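Local coordinates for putative pachytene checkpoint protein 2 (Caenorhabditis elegans, PDB 4XGU) that probably uses ATP hydrolysis, as an AAA+ ATPase of the PCH2 subfamily, to remodel other proteins, and probably acts in chromosome recombination during meiosis, at residues B[17-21]-B[99-103]. Residues are numbered along the deposited sequence; the frame is centred on the assembly and turned at random.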
ATOM      1  N   ILE B  17     -25.114 -53.425   7.534  1.00 54.00           N
ATOM      2  CA  ILE B  17     -25.972 -54.475   6.992  1.00 56.11           C
ATOM      3  C   ILE B  17     -26.137 -54.347   5.483  1.00 66.98           C
ATOM      4  O   ILE B  17     -25.716 -53.358   4.881  1.00 72.71           O
ATOM      5  CB  ILE B  17     -27.369 -54.462   7.633  1.00 54.64           C
ATOM      6  CG1 ILE B  17     -27.906 -53.032   7.698  1.00 49.30           C
ATOM      7  CG2 ILE B  17     -27.329 -55.089   9.015  1.00 54.78           C
ATOM      8  CD1 ILE B  17     -29.252 -52.920   8.371  1.00 46.17           C
ATOM      9  N   CYS B  18     -26.751 -55.357   4.876  1.00 72.89           N
ATOM     10  CA  CYS B  18     -27.032 -55.331   3.446  1.00 75.80           C
ATOM     11  C   CYS B  18     -28.161 -54.359   3.143  1.00 83.44           C
ATOM     12  O   CYS B  18     -28.973 -54.051   4.014  1.00 86.63           O
ATOM     13  CB  CYS B  18     -27.394 -56.728   2.935  1.00 74.90           C
ATOM     14  SG  CYS B  18     -26.059 -57.575   2.054  1.00153.11           S
ATOM     15  N   GLN B  19     -28.213 -53.880   1.903  1.00 89.97           N
ATOM     16  CA  GLN B  19     -29.326 -53.048   1.466  1.00 98.02           C
ATOM     17  C   GLN B  19     -30.599 -53.881   1.463  1.00110.45           C
ATOM     18  O   GLN B  19     -31.658 -53.408   1.876  1.00118.90           O
ATOM     19  CB  GLN B  19     -29.074 -52.453   0.078  1.00 96.32           C
ATOM     20  CG  GLN B  19     -28.094 -51.285   0.049  1.00 94.97           C
ATOM     21  CD  GLN B  19     -26.644 -51.726   0.116  1.00 99.29           C
ATOM     22  OE1 GLN B  19     -26.330 -52.907  -0.051  1.00 98.33           O
ATOM     23  NE2 GLN B  19     -25.748 -50.775   0.357  1.00100.58           N
ATOM     24  N   LYS B  20     -30.487 -55.126   1.003  1.00110.27           N
ATOM     25  CA  LYS B  20     -31.629 -56.037   0.950  1.00107.98           C
ATOM     26  C   LYS B  20     -32.158 -56.350   2.345  1.00110.55           C
ATOM     27  O   LYS B  20     -33.315 -56.734   2.499  1.00114.47           O
ATOM     28  CB  LYS B  20     -31.259 -57.335   0.223  1.00101.03           C
ATOM     29  CG  LYS B  20     -31.189 -57.189  -1.297  1.00 94.42           C
ATOM     30  CD  LYS B  20     -31.675 -58.441  -2.016  1.00 82.61           C
ATOM     31  CE  LYS B  20     -30.518 -59.303  -2.489  1.00 72.25           C
ATOM     32  NZ  LYS B  20     -30.994 -60.574  -3.111  1.00 73.55           N
ATOM     33  N   PHE B  21     -31.306 -56.189   3.353  1.00107.71           N
ATOM     34  CA  PHE B  21     -31.745 -56.293   4.738  1.00103.54           C
ATOM     35  C   PHE B  21     -32.686 -55.129   5.047  1.00101.91           C
ATOM     36  O   PHE B  21     -32.283 -53.966   4.967  1.00104.34           O
ATOM     37  CB  PHE B  21     -30.549 -56.287   5.696  1.00 96.36           C
ATOM     38  CG  PHE B  21     -30.843 -56.880   7.050  1.00 88.25           C
ATOM     39  CD1 PHE B  21     -31.751 -56.276   7.911  1.00 88.68           C
ATOM     40  CD2 PHE B  21     -30.196 -58.033   7.467  1.00 77.70           C
ATOM     41  CE1 PHE B  21     -32.015 -56.818   9.151  1.00 87.03           C
ATOM     42  CE2 PHE B  21     -30.456 -58.580   8.706  1.00 75.16           C
ATOM     43  CZ  PHE B  21     -31.368 -57.973   9.549  1.00 82.54           C
ATOM     44  N   LYS B  99     -26.567 -48.746   6.712  1.00 62.23           N
ATOM     45  CA  LYS B  99     -26.301 -49.145   5.334  1.00 63.07           C
ATOM     46  C   LYS B  99     -25.806 -47.907   4.588  1.00 67.52           C
ATOM     47  O   LYS B  99     -26.414 -46.847   4.693  1.00 78.44           O
ATOM     48  CB  LYS B  99     -27.558 -49.735   4.683  1.00 70.93           C
ATOM     49  CG  LYS B  99     -28.781 -48.828   4.745  1.00 81.39           C
ATOM     50  CD  LYS B  99     -29.951 -49.406   3.973  1.00 88.68           C
ATOM     51  CE  LYS B  99     -30.327 -50.779   4.497  1.00 86.21           C
ATOM     52  NZ  LYS B  99     -31.450 -51.371   3.727  1.00 86.40           N
ATOM     53  N   LEU B 100     -24.699 -48.023   3.863  1.00 66.14           N
ATOM     54  CA  LEU B 100     -24.099 -46.870   3.198  1.00 74.94           C
ATOM     55  C   LEU B 100     -24.762 -46.568   1.872  1.00 82.64           C
ATOM     56  O   LEU B 100     -25.142 -47.485   1.145  1.00 84.29           O
ATOM     57  CB  LEU B 100     -22.600 -47.088   2.970  1.00 71.05           C
ATOM     58  CG  LEU B 100     -22.002 -48.482   2.795  1.00 72.53           C
ATOM     59  CD1 LEU B 100     -22.260 -49.119   1.413  1.00 85.99           C
ATOM     60  CD2 LEU B 100     -20.539 -48.420   3.155  1.00 64.51           C
ATOM     61  N   HIS B 101     -24.879 -45.284   1.550  1.00 83.54           N
ATOM     62  CA  HIS B 101     -25.457 -44.885   0.280  1.00 91.05           C
ATOM     63  C   HIS B 101     -24.377 -44.914  -0.790  1.00 91.92           C
ATOM     64  O   HIS B 101     -23.232 -44.534  -0.530  1.00 91.82           O
ATOM     65  CB  HIS B 101     -26.082 -43.490   0.369  1.00 93.80           C
ATOM     66  CG  HIS B 101     -26.628 -43.154   1.724  1.00 85.40           C
ATOM     67  ND1 HIS B 101     -27.950 -43.342   2.066  1.00 83.08           N
ATOM     68  CD2 HIS B 101     -26.027 -42.635   2.819  1.00 82.18           C
ATOM     69  CE1 HIS B 101     -28.137 -42.960   3.318  1.00 80.88           C
ATOM     70  NE2 HIS B 101     -26.986 -42.525   3.797  1.00 80.81           N
ATOM     71  N   LYS B 102     -24.733 -45.369  -1.988  1.00 92.77           N
ATOM     72  CA  LYS B 102     -23.795 -45.402  -3.110  1.00 91.59           C
ATOM     73  C   LYS B 102     -24.172 -44.367  -4.154  1.00 99.85           C
ATOM     74  O   LYS B 102     -23.650 -44.371  -5.272  1.00102.54           O
ATOM     75  CB  LYS B 102     -23.741 -46.797  -3.744  1.00 89.39           C
ATOM     76  CG  LYS B 102     -24.908 -47.703  -3.399  1.00 88.08           C
ATOM     77  CD  LYS B 102     -24.494 -49.162  -3.508  1.00 88.66           C
ATOM     78  CE  LYS B 102     -23.349 -49.468  -2.554  1.00 88.11           C
ATOM     79  NZ  LYS B 102     -22.804 -50.842  -2.742  1.00 87.88           N
ATOM     80  N   ASP B 103     -25.081 -43.482  -3.762  1.00108.41           N
ATOM     81  CA  ASP B 103     -25.615 -42.445  -4.635  1.00115.43           C
ATOM     82  C   ASP B 103     -24.508 -41.594  -5.251  1.00110.58           C
ATOM     83  O   ASP B 103     -24.649 -41.085  -6.363  1.00106.91           O
ATOM     84  CB  ASP B 103     -26.583 -41.558  -3.850  1.00123.49           C
ATOM     85  CG  ASP B 103     -27.489 -42.354  -2.923  1.00126.46           C
ATOM     86  OD1 ASP B 103     -27.316 -43.590  -2.825  1.00123.74           O
ATOM     87  OD2 ASP B 103     -28.365 -41.739  -2.282  1.00129.66           O
TER
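Lys99 reaches across to the turn at residues 18-21 and binds two of its backbone carbonyls with one ammonium group. Its NZ lies 2.8 Å from Gln19 O, approached at a bent C=O...N angle of 116°. The same NZ is 3.0 Å from Phe21 O, met almost head-on at 159°; in both bonds the nitrogen lies somewhat out of the carbonyl plane. A bend at chi3 (58°) in the otherwise extended end of the chain brings CE to 3.6 Å from Cys18 O, an oxygen that also accepts a weak bond from Phe21 N. With an alanine here the carbonyls of Gln19 and Phe21 would probably lose their shared donor, and the turn its tie to the other loop. Gln19 answers in the other direction: its chain, folded at chi2, brings NE2 to Leu100 O in a weak bond of 3.4 Å, with Leu100 CD1 and Lys102 CE each 4.0 Å from NE2. The two loops leave the parallel neighbours 12-16 and 95-98 of the small N-terminal-domain sheet, whose pairing continues in a backbone bond between Ile17 and Tyr98; one then leads to helix 30-41, the other to strand 106-107 at the edge of the ATPase sheet.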